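Putative prolyl-tRNA synthetase (PDB 5XIL) probably catalyses the ATP-dependent charging of tRNA(Pro) with L-proline, this chain comprising the class II catalytic core, the anticodon-binding domain and the zinc-binding C-terminal domain. Local coordinates at residues I5-K8 / S14-Y17; K23-E28 / F344-V349; Y43-C48 / M282-R287; G54-K59 / L179-S184; K430-A435 / K475-P480. One frame throughout, in Å; residues are numbered along the deposited sequence. Where two conformers were deposited one is given.

Interaction 1. Residues I5-K8 / S14-Y17. With ACT (acetate ion), chain D.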
# COMPACT_ATOMS: atom_id res chain seq x y z
N ILE A 5 -8.59 -1.15 -32.61
CA ILE A 5 -9.76 -0.98 -31.73
C ILE A 5 -11.00 -0.93 -32.59
O ILE A 5 -10.94 -0.42 -33.70
CB ILE A 5 -9.60 0.34 -30.90
CG1 ILE A 5 -8.33 0.22 -30.03
CG2 ILE A 5 -10.84 0.67 -30.06
CD1 ILE A 5 -8.34 -0.96 -29.08
N ALA A 6 -12.12 -1.43 -32.09
CA ALA A 6 -13.27 -1.65 -32.95
C ALA A 6 -14.21 -0.46 -33.12
O ALA A 6 -15.12 -0.50 -33.96
CB ALA A 6 -14.07 -2.88 -32.49
N ALA A 7 -14.00 0.62 -32.38
CA ALA A 7 -14.84 1.81 -32.55
C ALA A 7 -13.95 3.00 -32.34
O ALA A 7 -12.98 2.88 -31.57
CB ALA A 7 -15.96 1.83 -31.55
N LYS A 8 -14.26 4.10 -33.01
CA LYS A 8 -13.57 5.36 -32.81
C LYS A 8 -14.18 6.07 -31.61
O LYS A 8 -15.42 5.95 -31.34
CB LYS A 8 -13.64 6.26 -34.05
CG LYS A 8 -12.72 5.86 -35.17
CD LYS A 8 -12.55 6.96 -36.22
CE LYS A 8 -11.71 6.41 -37.37
NZ LYS A 8 -11.29 7.39 -38.43
N SER A 14 -18.60 4.65 -25.62
CA SER A 14 -18.76 3.49 -24.75
C SER A 14 -18.17 2.19 -25.28
O SER A 14 -17.60 1.43 -24.51
CB SER A 14 -20.22 3.21 -24.48
OG SER A 14 -20.70 4.31 -23.83
N ALA A 15 -18.36 1.91 -26.55
CA ALA A 15 -17.81 0.71 -27.14
C ALA A 15 -16.28 0.81 -27.29
O ALA A 15 -15.57 -0.16 -27.13
CB ALA A 15 -18.43 0.45 -28.51
N TRP A 16 -15.79 2.00 -27.62
CA TRP A 16 -14.37 2.23 -27.66
C TRP A 16 -13.75 1.89 -26.29
O TRP A 16 -12.76 1.17 -26.22
CB TRP A 16 -14.12 3.68 -28.00
CG TRP A 16 -12.70 4.04 -27.85
CD1 TRP A 16 -11.73 3.90 -28.79
CD2 TRP A 16 -12.07 4.65 -26.72
NE1 TRP A 16 -10.53 4.36 -28.33
CE2 TRP A 16 -10.69 4.79 -27.04
CE3 TRP A 16 -12.53 5.08 -25.48
CZ2 TRP A 16 -9.75 5.35 -26.15
CZ3 TRP A 16 -11.61 5.62 -24.59
CH2 TRP A 16 -10.22 5.73 -24.93
N TYR A 17 -14.36 2.41 -25.23
CA TYR A 17 -13.75 2.32 -23.89
C TYR A 17 -13.73 0.84 -23.49
O TYR A 17 -12.72 0.35 -23.00
CB TYR A 17 -14.62 3.08 -22.93
CG TYR A 17 -14.16 3.12 -21.50
CD1 TYR A 17 -13.09 3.88 -21.12
CD2 TYR A 17 -14.84 2.45 -20.52
CE1 TYR A 17 -12.67 3.91 -19.81
CE2 TYR A 17 -14.45 2.49 -19.19
CZ TYR A 17 -13.34 3.23 -18.86
OH TYR A 17 -12.99 3.26 -17.53
C ACT D . -18.47 5.57 -21.21
O ACT D . -19.09 4.52 -21.18
OXT ACT D . -18.95 6.74 -21.05
CH3 ACT D . -17.00 5.40 -21.47
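I5 and A7 press against the indole of W16 from the N-terminal tail, and the pyrrole side of that ring is where the packing is closest. The CG2 methyl of I5 approaches W16 CD1 obliquely at 3.6 Å. It is this branch, rather than the longer CG1 arm, that lies anti to the backbone N (chi1 -61° for CG1), and I5 also packs on V20 and K23 of helix 13-23. The carbonyl of A7 comes in at the edge of the indole and near its plane, with O 3.2 Å from W16 CD1. This buried oxygen has no hydrogen-bonding partner in the model; the C-H of CD1, probably somewhat polarised, is its neighbour at the ring edge. The segment 14-17 belongs to the first turns of helix 13-23, so the tail doubles back along the helix that it leads into, and a hydrogen bond from A15 N to N12 OD1 ties in the start of that helix. W16 NE1 donates to D278 O, while R9 makes a cation-pi contact with the ring. The A7 methyl packs less closely, its CB 4.2 Å from A15 CB. On the solvent side exposed K8 turns its CB away from the helix, and exposed S14 donates from OG to O of an acetate ion at 3.1 Å, a probable crystallisation component that is also held by Y512 OH.

Interaction 2. Residues K23-E28 / F344-V349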
# COMPACT_ATOMS: atom_id res chain seq x y z
N LYS A 23 -8.89 -5.24 -24.38
CA LYS A 23 -7.73 -5.55 -25.24
C LYS A 23 -6.43 -5.14 -24.60
O LYS A 23 -5.45 -5.79 -24.78
CB LYS A 23 -7.88 -4.92 -26.65
CG LYS A 23 -8.82 -5.69 -27.56
CD LYS A 23 -9.00 -4.90 -28.84
CE LYS A 23 -9.57 -5.69 -30.01
NZ LYS A 23 -9.94 -4.73 -31.13
N ALA A 24 -6.42 -4.09 -23.77
CA ALA A 24 -5.19 -3.65 -23.08
C ALA A 24 -4.96 -4.44 -21.81
O ALA A 24 -3.99 -4.19 -21.09
CB ALA A 24 -5.24 -2.16 -22.78
N GLU A 25 -5.80 -5.44 -21.55
CA GLU A 25 -5.66 -6.29 -20.37
C GLU A 25 -5.76 -5.57 -19.06
O GLU A 25 -5.05 -5.92 -18.14
CB GLU A 25 -4.37 -7.12 -20.42
CG GLU A 25 -4.37 -7.94 -21.68
CD GLU A 25 -3.09 -8.74 -21.89
OE1 GLU A 25 -1.96 -8.27 -21.60
OE2 GLU A 25 -3.27 -9.83 -22.37
N MET A 26 -6.64 -4.56 -18.98
CA MET A 26 -6.84 -3.82 -17.80
C MET A 26 -7.85 -4.43 -16.87
O MET A 26 -7.68 -4.37 -15.66
CB MET A 26 -7.22 -2.38 -18.10
CG MET A 26 -6.05 -1.67 -18.77
SD MET A 26 -6.34 0.03 -19.29
CE MET A 26 -5.91 0.98 -17.86
N ILE A 27 -8.90 -5.01 -17.43
CA ILE A 27 -9.94 -5.63 -16.64
C ILE A 27 -10.37 -6.91 -17.28
O ILE A 27 -10.23 -7.07 -18.50
CB ILE A 27 -11.20 -4.78 -16.45
CG1 ILE A 27 -11.92 -4.55 -17.76
CG2 ILE A 27 -10.96 -3.45 -15.79
CD1 ILE A 27 -13.41 -4.65 -17.53
N GLU A 28 -10.86 -7.81 -16.44
CA GLU A 28 -11.47 -9.07 -16.82
C GLU A 28 -12.85 -9.06 -16.18
O GLU A 28 -13.00 -8.80 -14.95
CB GLU A 28 -10.61 -10.20 -16.24
CG GLU A 28 -11.02 -11.60 -16.60
CD GLU A 28 -10.83 -11.89 -18.06
OE1 GLU A 28 -11.87 -11.95 -18.71
OE2 GLU A 28 -9.68 -12.00 -18.55
N PHE A 344 3.81 -5.35 -32.29
CA PHE A 344 3.77 -3.92 -32.22
C PHE A 344 2.32 -3.53 -31.84
O PHE A 344 2.07 -2.59 -31.05
CB PHE A 344 4.02 -3.24 -33.59
CG PHE A 344 5.46 -3.23 -34.08
CD1 PHE A 344 6.46 -4.05 -33.53
CD2 PHE A 344 5.79 -2.43 -35.17
CE1 PHE A 344 7.74 -4.08 -34.05
CE2 PHE A 344 7.09 -2.45 -35.66
CZ PHE A 344 8.05 -3.26 -35.10
N ASN A 345 1.36 -4.19 -32.47
CA ASN A 345 -0.06 -3.84 -32.25
C ASN A 345 -0.52 -4.07 -30.80
O ASN A 345 -1.20 -3.19 -30.19
CB ASN A 345 -1.00 -4.63 -33.18
CG ASN A 345 -2.48 -4.38 -32.84
OD1 ASN A 345 -3.07 -3.31 -33.18
ND2 ASN A 345 -3.06 -5.31 -32.15
N HIS A 346 -0.16 -5.23 -30.27
CA HIS A 346 -0.47 -5.64 -28.94
C HIS A 346 -0.03 -4.59 -27.91
O HIS A 346 -0.78 -4.19 -27.04
CB HIS A 346 0.21 -6.98 -28.64
CG HIS A 346 0.11 -7.41 -27.20
ND1 HIS A 346 -1.02 -8.00 -26.66
CD2 HIS A 346 1.04 -7.39 -26.20
CE1 HIS A 346 -0.80 -8.28 -25.40
NE2 HIS A 346 0.44 -7.93 -25.10
N TRP A 347 1.23 -4.17 -27.98
CA TRP A 347 1.76 -3.13 -27.08
C TRP A 347 1.27 -1.72 -27.40
O TRP A 347 1.20 -0.88 -26.49
CB TRP A 347 3.30 -3.18 -27.08
CG TRP A 347 3.79 -4.53 -26.47
CD1 TRP A 347 4.29 -5.63 -27.15
CD2 TRP A 347 3.68 -4.93 -25.10
NE1 TRP A 347 4.52 -6.63 -26.28
CE2 TRP A 347 4.17 -6.25 -25.01
CE3 TRP A 347 3.27 -4.29 -23.93
CZ2 TRP A 347 4.23 -6.95 -23.81
CZ3 TRP A 347 3.36 -5.00 -22.70
CH2 TRP A 347 3.82 -6.30 -22.66
N GLU A 348 0.94 -1.46 -28.66
CA GLU A 348 0.28 -0.22 -29.04
C GLU A 348 -1.05 -0.09 -28.35
O GLU A 348 -1.39 0.96 -27.79
CB GLU A 348 0.04 -0.16 -30.55
CG GLU A 348 -0.57 1.14 -31.03
CD GLU A 348 -0.40 1.33 -32.52
OE1 GLU A 348 -1.20 0.79 -33.30
OE2 GLU A 348 0.58 1.99 -32.89
N VAL A 349 -1.82 -1.17 -28.40
CA VAL A 349 -3.12 -1.14 -27.80
C VAL A 349 -3.07 -0.95 -26.27
O VAL A 349 -3.94 -0.32 -25.64
CB VAL A 349 -3.90 -2.40 -28.17
CG1 VAL A 349 -5.23 -2.41 -27.41
CG2 VAL A 349 -4.16 -2.39 -29.70
O HOH W 1 -3.26 -5.32 -26.64
O HOH W 2 0.73 -8.41 -22.72
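K23 overlaps V349 through the root of its side chain, CB lying 3.7 Å from V349 CG1, while the extended remainder leads away to D19 and the carbonyl of G4. The chain turns here in a Schellman motif: helix 13-23 ends, and E25 takes a positive phi of 61° with two bonds back into the last helical turn. This termination abuts the C-terminal part of helix 340-350 in the anticodon-binding domain, so that two helix ends from different parts of the fold are packed together. A24 adds its CB, 3.6 Å from V349 O, the same carbonyl that pairs with the backbone of M282. With CG1 anti to the backbone N (chi1 174°), V349 brings this methyl, and not CG2, against K23. E25 sends an extended side chain across H346 at about a right angle, the carboxylate and imidazole planes being 86° apart. The nearest approach is oblique to the ring, from E25 OE1 to H346 CE1 at 4.0 Å. K350 forms a salt bridge with the same OE1 and also donates to A24 O, so the lysine joins the turn to the last residues of its own helix; its positive charge probably stabilises the carboxylate. A bridging water completes the junction, donating one hydrogen to K23 O at 2.9 Å and the other to H346 O at 2.8 Å.

Interaction 3. Residues Y43-C48 / M282-R287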
# COMPACT_ATOMS: atom_id res chain seq x y z
N TYR A 43 -4.02 -2.16 -12.43
CA TYR A 43 -3.70 -2.11 -11.01
C TYR A 43 -2.39 -1.37 -10.66
O TYR A 43 -2.32 -0.68 -9.65
CB TYR A 43 -3.71 -3.51 -10.35
CG TYR A 43 -3.83 -3.38 -8.84
CD1 TYR A 43 -5.09 -3.14 -8.25
CD2 TYR A 43 -2.71 -3.31 -8.02
CE1 TYR A 43 -5.20 -2.96 -6.88
CE2 TYR A 43 -2.84 -3.13 -6.63
CZ TYR A 43 -4.10 -2.97 -6.10
OH TYR A 43 -4.25 -2.74 -4.77
N TYR A 44 -1.36 -1.53 -11.49
CA TYR A 44 -0.07 -0.85 -11.29
C TYR A 44 -0.32 0.62 -11.14
O TYR A 44 0.36 1.31 -10.34
CB TYR A 44 0.88 -1.06 -12.44
CG TYR A 44 2.21 -0.52 -12.17
CD1 TYR A 44 3.10 -1.23 -11.37
CD2 TYR A 44 2.62 0.70 -12.71
CE1 TYR A 44 4.37 -0.70 -11.08
CE2 TYR A 44 3.86 1.25 -12.43
CZ TYR A 44 4.73 0.55 -11.61
OH TYR A 44 5.95 1.05 -11.33
N VAL A 45 -1.30 1.13 -11.89
CA VAL A 45 -1.64 2.56 -11.76
C VAL A 45 -2.07 2.94 -10.31
O VAL A 45 -1.60 3.87 -9.75
CB VAL A 45 -2.68 3.01 -12.79
CG1 VAL A 45 -2.96 4.45 -12.62
CG2 VAL A 45 -2.20 2.69 -14.19
N TRP A 46 -2.95 2.12 -9.72
CA TRP A 46 -3.44 2.26 -8.35
C TRP A 46 -2.28 2.09 -7.39
O TRP A 46 -2.08 2.93 -6.52
CB TRP A 46 -4.58 1.31 -8.08
CG TRP A 46 -5.27 1.65 -6.77
CD1 TRP A 46 -5.27 0.89 -5.67
CD2 TRP A 46 -5.94 2.89 -6.41
NE1 TRP A 46 -5.96 1.54 -4.64
CE2 TRP A 46 -6.34 2.78 -5.07
CE3 TRP A 46 -6.20 4.08 -7.07
CZ2 TRP A 46 -7.05 3.80 -4.40
CZ3 TRP A 46 -6.91 5.07 -6.43
CH2 TRP A 46 -7.33 4.94 -5.11
N LYS A 47 -1.40 1.14 -7.66
CA LYS A 47 -0.21 0.97 -6.78
C LYS A 47 0.63 2.27 -6.74
O LYS A 47 1.06 2.70 -5.70
CB LYS A 47 0.64 -0.17 -7.28
CG LYS A 47 1.65 -0.57 -6.30
CD LYS A 47 2.57 -1.59 -6.97
CE LYS A 47 2.95 -2.71 -6.02
NZ LYS A 47 3.96 -3.59 -6.69
N CYS A 48 0.78 2.90 -7.89
CA CYS A 48 1.54 4.14 -8.07
C CYS A 48 0.88 5.28 -7.32
O CYS A 48 1.55 6.09 -6.66
CB CYS A 48 1.69 4.56 -9.53
SG CYS A 48 2.81 3.48 -10.43
N MET A 282 -5.17 2.35 -25.80
CA MET A 282 -4.68 3.11 -24.62
C MET A 282 -3.34 3.84 -24.92
O MET A 282 -2.59 3.47 -25.82
CB MET A 282 -4.57 2.13 -23.46
CG MET A 282 -4.18 2.76 -22.12
SD MET A 282 -5.24 4.18 -21.75
CE MET A 282 -4.49 5.01 -20.32
N VAL A 283 -3.10 4.94 -24.24
CA VAL A 283 -1.85 5.64 -24.23
C VAL A 283 -1.54 5.81 -22.73
O VAL A 283 -2.21 6.61 -22.05
CB VAL A 283 -1.94 7.01 -24.94
CG1 VAL A 283 -0.63 7.77 -24.87
CG2 VAL A 283 -2.38 6.86 -26.42
N MET A 284 -0.57 5.08 -22.19
CA MET A 284 -0.31 5.07 -20.75
C MET A 284 0.61 6.23 -20.39
O MET A 284 1.73 6.32 -20.92
CB MET A 284 0.24 3.69 -20.34
CG MET A 284 0.29 3.30 -18.87
SD MET A 284 -1.31 3.42 -18.04
CE MET A 284 -2.10 1.86 -18.35
N PRO A 285 0.19 7.09 -19.46
CA PRO A 285 1.14 8.05 -18.94
C PRO A 285 2.38 7.29 -18.38
O PRO A 285 2.26 6.32 -17.62
CB PRO A 285 0.35 8.75 -17.81
CG PRO A 285 -1.05 8.56 -18.20
CD PRO A 285 -1.08 7.16 -18.70
N PRO A 286 3.59 7.76 -18.71
CA PRO A 286 4.78 6.96 -18.40
C PRO A 286 5.09 6.75 -16.93
O PRO A 286 5.62 5.70 -16.57
CB PRO A 286 5.92 7.75 -19.07
CG PRO A 286 5.44 9.10 -19.27
CD PRO A 286 3.90 9.01 -19.44
N ARG A 287 4.70 7.69 -16.06
CA ARG A 287 4.95 7.53 -14.67
C ARG A 287 4.10 6.47 -14.04
O ARG A 287 4.40 6.02 -12.87
CB ARG A 287 4.90 8.87 -13.91
CG ARG A 287 5.92 9.89 -14.44
CD ARG A 287 5.59 11.28 -13.93
NE ARG A 287 6.54 12.31 -14.42
CZ ARG A 287 6.44 13.58 -14.17
NH1 ARG A 287 5.44 14.02 -13.44
NH2 ARG A 287 7.36 14.43 -14.67
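V45 holds CG1 anti to its backbone N (chi1 -179°), which leaves CG2 next to that N and directed at M284. From the other side M284 starts out with CG anti to its own N, then bends at chi2 (55°) and again at chi3 (86°), and these bends bring its sulfur round to the valine. In this conformer, one of two deposited, the side chains meet tip to tip, V45 CG2 lying 4.0 Å from M284 SD, so this touch is doubtful and less certain than the other. A turn further along the helix, C48 points SG at the loop, 3.9 Å from R287 O. Both touches are at van der Waals range, and the backbones stay well apart, the closest CA atoms being those of C48 and R287 at 8.2 Å. R287 turns its guanidinium away to E396, with which it forms a salt bridge, and to Q188 O. M272 of helix 267-276 also packs on M284. K47, in the same stretch of helix, forms a salt bridge with E58 of the second subunit. Helix 40-60 with the strand after it is consistent with motif 1 of class II synthetases, the dimer-interface element, here packed on the loop between helix 267-276 and strand 293-297.

Interaction 4. Residues G54-K59 / L179-S184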
# COMPACT_ATOMS: atom_id res chain seq x y z
N GLY A 54 -0.08 8.38 -0.81
CA GLY A 54 0.27 7.89 0.52
C GLY A 54 1.42 8.65 1.11
O GLY A 54 1.38 9.00 2.30
N GLY A 55 2.46 8.81 0.34
CA GLY A 55 3.62 9.56 0.77
C GLY A 55 3.32 10.97 1.18
O GLY A 55 3.74 11.44 2.26
N LYS A 56 2.55 11.65 0.36
CA LYS A 56 2.19 13.01 0.57
C LYS A 56 1.33 13.20 1.81
O LYS A 56 1.54 14.12 2.58
CB LYS A 56 1.49 13.57 -0.65
CG LYS A 56 2.41 13.82 -1.86
CD LYS A 56 1.61 14.38 -3.01
CE LYS A 56 2.53 15.00 -4.04
NZ LYS A 56 2.71 16.40 -3.61
N ILE A 57 0.38 12.29 2.01
CA ILE A 57 -0.48 12.52 3.17
C ILE A 57 0.27 12.12 4.47
O ILE A 57 0.07 12.77 5.50
CB ILE A 57 -1.84 11.88 3.04
CG1 ILE A 57 -1.71 10.38 2.92
CG2 ILE A 57 -2.57 12.44 1.84
CD1 ILE A 57 -2.98 9.69 3.33
N GLU A 58 1.21 11.18 4.40
CA GLU A 58 2.06 10.87 5.55
C GLU A 58 2.90 12.07 5.90
O GLU A 58 3.01 12.47 7.08
CB GLU A 58 2.91 9.59 5.36
CG GLU A 58 3.90 9.32 6.49
CD GLU A 58 4.66 7.98 6.39
OE1 GLU A 58 4.10 6.94 5.97
OE2 GLU A 58 5.84 7.98 6.78
N LYS A 59 3.45 12.69 4.89
CA LYS A 59 4.30 13.84 5.07
C LYS A 59 3.52 15.03 5.62
O LYS A 59 4.06 15.83 6.41
CB LYS A 59 4.99 14.17 3.73
CG LYS A 59 6.09 15.21 3.85
CD LYS A 59 6.92 15.35 2.55
CE LYS A 59 8.09 16.33 2.72
NZ LYS A 59 7.63 17.74 2.61
N LEU A 179 -6.55 18.82 -1.28
CA LEU A 179 -6.94 19.08 -2.64
C LEU A 179 -5.76 19.23 -3.57
O LEU A 179 -5.78 18.65 -4.66
CB LEU A 179 -7.86 20.33 -2.77
CG LEU A 179 -8.55 20.41 -4.14
CD1 LEU A 179 -9.62 19.37 -4.23
CD2 LEU A 179 -9.12 21.80 -4.37
N GLU A 180 -4.70 19.92 -3.12
CA GLU A 180 -3.46 19.99 -3.90
C GLU A 180 -2.82 18.65 -4.15
O GLU A 180 -2.29 18.40 -5.26
CB GLU A 180 -2.47 21.00 -3.31
CG GLU A 180 -2.92 22.42 -3.45
CD GLU A 180 -3.28 22.90 -4.89
OE1 GLU A 180 -2.67 22.51 -5.87
OE2 GLU A 180 -4.15 23.76 -4.96
N CYS A 181 -2.87 17.75 -3.15
CA CYS A 181 -2.41 16.42 -3.33
C CYS A 181 -3.17 15.70 -4.45
O CYS A 181 -2.56 15.00 -5.27
CB CYS A 181 -2.54 15.57 -2.05
SG CYS A 181 -1.49 16.09 -0.71
N TYR A 182 -4.50 15.84 -4.45
CA TYR A 182 -5.32 15.18 -5.44
C TYR A 182 -5.02 15.78 -6.86
O TYR A 182 -4.98 15.05 -7.87
CB TYR A 182 -6.80 15.34 -5.04
CG TYR A 182 -7.26 14.57 -3.81
CD1 TYR A 182 -6.49 13.51 -3.29
CD2 TYR A 182 -8.45 14.86 -3.18
CE1 TYR A 182 -6.92 12.80 -2.21
CE2 TYR A 182 -8.86 14.15 -2.13
CZ TYR A 182 -8.15 13.12 -1.63
OH TYR A 182 -8.65 12.34 -0.61
N ALA A 183 -4.93 17.11 -6.94
CA ALA A 183 -4.57 17.77 -8.17
C ALA A 183 -3.24 17.19 -8.67
O ALA A 183 -3.08 16.99 -9.89
CB ALA A 183 -4.44 19.28 -8.01
N SER A 184 -2.30 17.02 -7.76
CA SER A 184 -0.98 16.50 -8.10
C SER A 184 -1.03 15.07 -8.59
O SER A 184 -0.31 14.71 -9.51
CB SER A 184 -0.01 16.59 -6.96
OG SER A 184 0.06 17.92 -6.54
O HOH W 3 0.68 18.40 -3.53
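K56 lies against both C181 and S184, using different parts of one long side chain. Its CG is placed beside the backbone N, and the chain then runs extended through chi2 and chi3 before turning sharply at chi4 (-89°). The base of the lysine meets the cysteine, CB being 3.9 Å from C181 SG, whereas further out CE passes S184 CB at 4.2 Å. The bend at CE carries the ammonium group to a water, which accepts from K56 NZ at 2.9 Å and donates to S184 OG at 3.1 Å. That serine hydroxyl is itself turned back on its helix: with OG beside its own N (chi1 -56°) it donates to E180 O at 2.7 Å. The donor is tilted 32° from the carbonyl plane, and S184 N reaches the same oxygen from the opposite face, so E180 O is gripped by two donors and the hydroxyl's rotation is fixed while its oxygen accepts from the water. C181 adopts a similar first torsion, which points its sulfur into the groove between the helices, where the CA atoms of K56 and C181 come to 6.9 Å. Around this spot L53 and L60 of helix 40-60 also touch C181, and F52 touches S184. On the sheet side, Y182 and I57 rest on W262 of strand 253-265, while L179 and A183 pack on strand 210-218, so both helices ride on the strands of the class II catalytic core.

Interaction 5. Residues K430-A435 / K475-P480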
# COMPACT_ATOMS: atom_id res chain seq x y z
N LYS A 430 -20.08 19.81 -27.41
CA LYS A 430 -19.28 19.03 -26.54
C LYS A 430 -18.22 19.86 -25.77
O LYS A 430 -17.05 19.43 -25.61
CB LYS A 430 -18.63 17.88 -27.29
CG LYS A 430 -19.68 16.93 -27.85
CD LYS A 430 -18.98 15.74 -28.52
CE LYS A 430 -19.97 14.92 -29.33
NZ LYS A 430 -20.49 15.77 -30.48
N CYS A 431 -18.67 21.02 -25.32
CA CYS A 431 -17.86 21.94 -24.51
C CYS A 431 -18.41 22.08 -23.09
O CYS A 431 -19.62 21.87 -22.89
CB CYS A 431 -17.85 23.28 -25.17
SG CYS A 431 -16.93 23.31 -26.73
N LEU A 432 -17.56 22.50 -22.17
CA LEU A 432 -17.95 23.01 -20.86
C LEU A 432 -18.10 24.47 -21.01
O LEU A 432 -17.60 25.09 -22.00
CB LEU A 432 -16.94 22.71 -19.78
CG LEU A 432 -16.50 21.27 -19.61
CD1 LEU A 432 -15.58 21.10 -18.42
CD2 LEU A 432 -17.69 20.36 -19.54
N ILE A 433 -18.75 25.08 -20.02
CA ILE A 433 -19.09 26.50 -20.12
C ILE A 433 -18.70 27.22 -18.88
O ILE A 433 -19.02 26.78 -17.77
CB ILE A 433 -20.62 26.66 -20.32
CG1 ILE A 433 -21.04 26.12 -21.71
CG2 ILE A 433 -21.02 28.14 -20.19
CD1 ILE A 433 -22.56 25.97 -21.89
N LEU A 434 -18.01 28.32 -19.03
CA LEU A 434 -17.82 29.28 -17.94
C LEU A 434 -18.76 30.43 -18.16
O LEU A 434 -18.74 31.05 -19.22
CB LEU A 434 -16.38 29.81 -17.96
CG LEU A 434 -15.35 29.07 -17.21
CD1 LEU A 434 -14.02 29.76 -17.53
CD2 LEU A 434 -15.63 29.10 -15.70
N ALA A 435 -19.65 30.66 -17.21
CA ALA A 435 -20.69 31.66 -17.37
C ALA A 435 -20.81 32.50 -16.08
O ALA A 435 -20.45 32.02 -14.98
CB ALA A 435 -22.02 30.96 -17.64
N LYS A 475 -25.16 20.87 -15.12
CA LYS A 475 -25.08 21.24 -13.73
C LYS A 475 -23.89 22.13 -13.53
O LYS A 475 -23.09 22.31 -14.50
CB LYS A 475 -24.96 19.98 -12.87
CG LYS A 475 -23.74 19.13 -13.11
CD LYS A 475 -23.97 17.95 -12.17
CE LYS A 475 -22.75 17.34 -11.64
NZ LYS A 475 -23.22 16.47 -10.50
N THR A 476 -23.70 22.64 -12.31
CA THR A 476 -22.46 23.29 -12.01
C THR A 476 -21.46 22.16 -11.66
O THR A 476 -21.80 21.12 -11.06
CB THR A 476 -22.48 24.30 -10.90
OG1 THR A 476 -22.95 23.69 -9.72
CG2 THR A 476 -23.38 25.52 -11.26
N LEU A 477 -20.27 22.38 -12.14
CA LEU A 477 -19.11 21.53 -11.87
C LEU A 477 -18.29 22.12 -10.69
O LEU A 477 -18.14 21.45 -9.67
CB LEU A 477 -18.29 21.30 -13.14
CG LEU A 477 -19.08 20.77 -14.34
CD1 LEU A 477 -18.10 20.69 -15.50
CD2 LEU A 477 -19.67 19.40 -14.10
N CYS A 478 -17.88 23.38 -10.76
CA CYS A 478 -17.25 24.05 -9.64
C CYS A 478 -17.19 25.51 -9.96
O CYS A 478 -17.30 25.92 -11.14
CB CYS A 478 -15.83 23.57 -9.32
SG CYS A 478 -14.62 23.99 -10.56
N ILE A 479 -16.98 26.29 -8.91
CA ILE A 479 -16.57 27.67 -9.03
C ILE A 479 -15.04 27.61 -9.01
O ILE A 479 -14.47 27.26 -7.97
CB ILE A 479 -17.00 28.53 -7.83
CG1 ILE A 479 -18.48 28.45 -7.71
CG2 ILE A 479 -16.64 29.99 -8.11
CD1 ILE A 479 -19.00 28.36 -6.33
N PRO A 480 -14.40 27.86 -10.16
CA PRO A 480 -12.94 27.73 -10.22
C PRO A 480 -12.21 28.74 -9.35
O PRO A 480 -12.60 29.91 -9.32
CB PRO A 480 -12.61 27.96 -11.69
CG PRO A 480 -13.85 27.87 -12.41
CD PRO A 480 -14.99 28.12 -11.49
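The beta structure of the C-terminal domain of prolyl-tRNA synthetase supplies both sides of this contact, strands 432-437 and 475-480. Each pairs antiparallel with strand 504-509, which lies between them, so they run in the same direction and touch through side chains alone, with the CA atoms of L432 and L477 9.2 Å apart. L432 and L477 cross at about a right angle, their CD1 methyls 3.9 Å from each other. L432 CD2 is almost as near to L477 CD1, at 4.1 Å, so one methyl of L477 sits against both branches of its partner. The two leucines share the same shape, CG beside the backbone N (chi1 -52° for L432, -53° for L477), and reach over the intervening strand from either side. Further along, L434 and P480 slide past each other in opposite directions, the tip methyl CD2 of L434 meeting CG of the proline ring at 3.9 Å. L477 and C478 both face L507 in a classic beta bulge. The interactions across the contact are purely apolar, yet the magnesium site is close by: the side chain of L432 is about 6 Å at its nearest from that of H413, a magnesium ligand together with E219. Strand 432-437 is followed directly by C438, one of the zinc-binding cysteines. Around the contact, L507 of the middle strand also touches L432, I433 rests on helix 423-428, L432 pairs through its backbone with V415 in strand 414-416, and F217 and E215 of strand 210-218 pack on L432 and L477.

In the fold
From the N terminus, interaction 1 closes a short local loop by folding the tail onto helix 13-23. Interaction 2 opens at the end of that helix and spans some 316 residues to the anticodon-binding domain; the two touch where I5 meets K23 and V349. Interaction 3 is nested inside it, joining helix 40-60 to the loop after helix 267-276, and V349 O probably bonds to M282 N between them. Interaction 4 nests in turn inside interaction 3, binding the same helix to helix 168-189, with centres about 17 Å apart. Interaction 5 follows in series, closing a loop of 39 residues within the C-terminal domain.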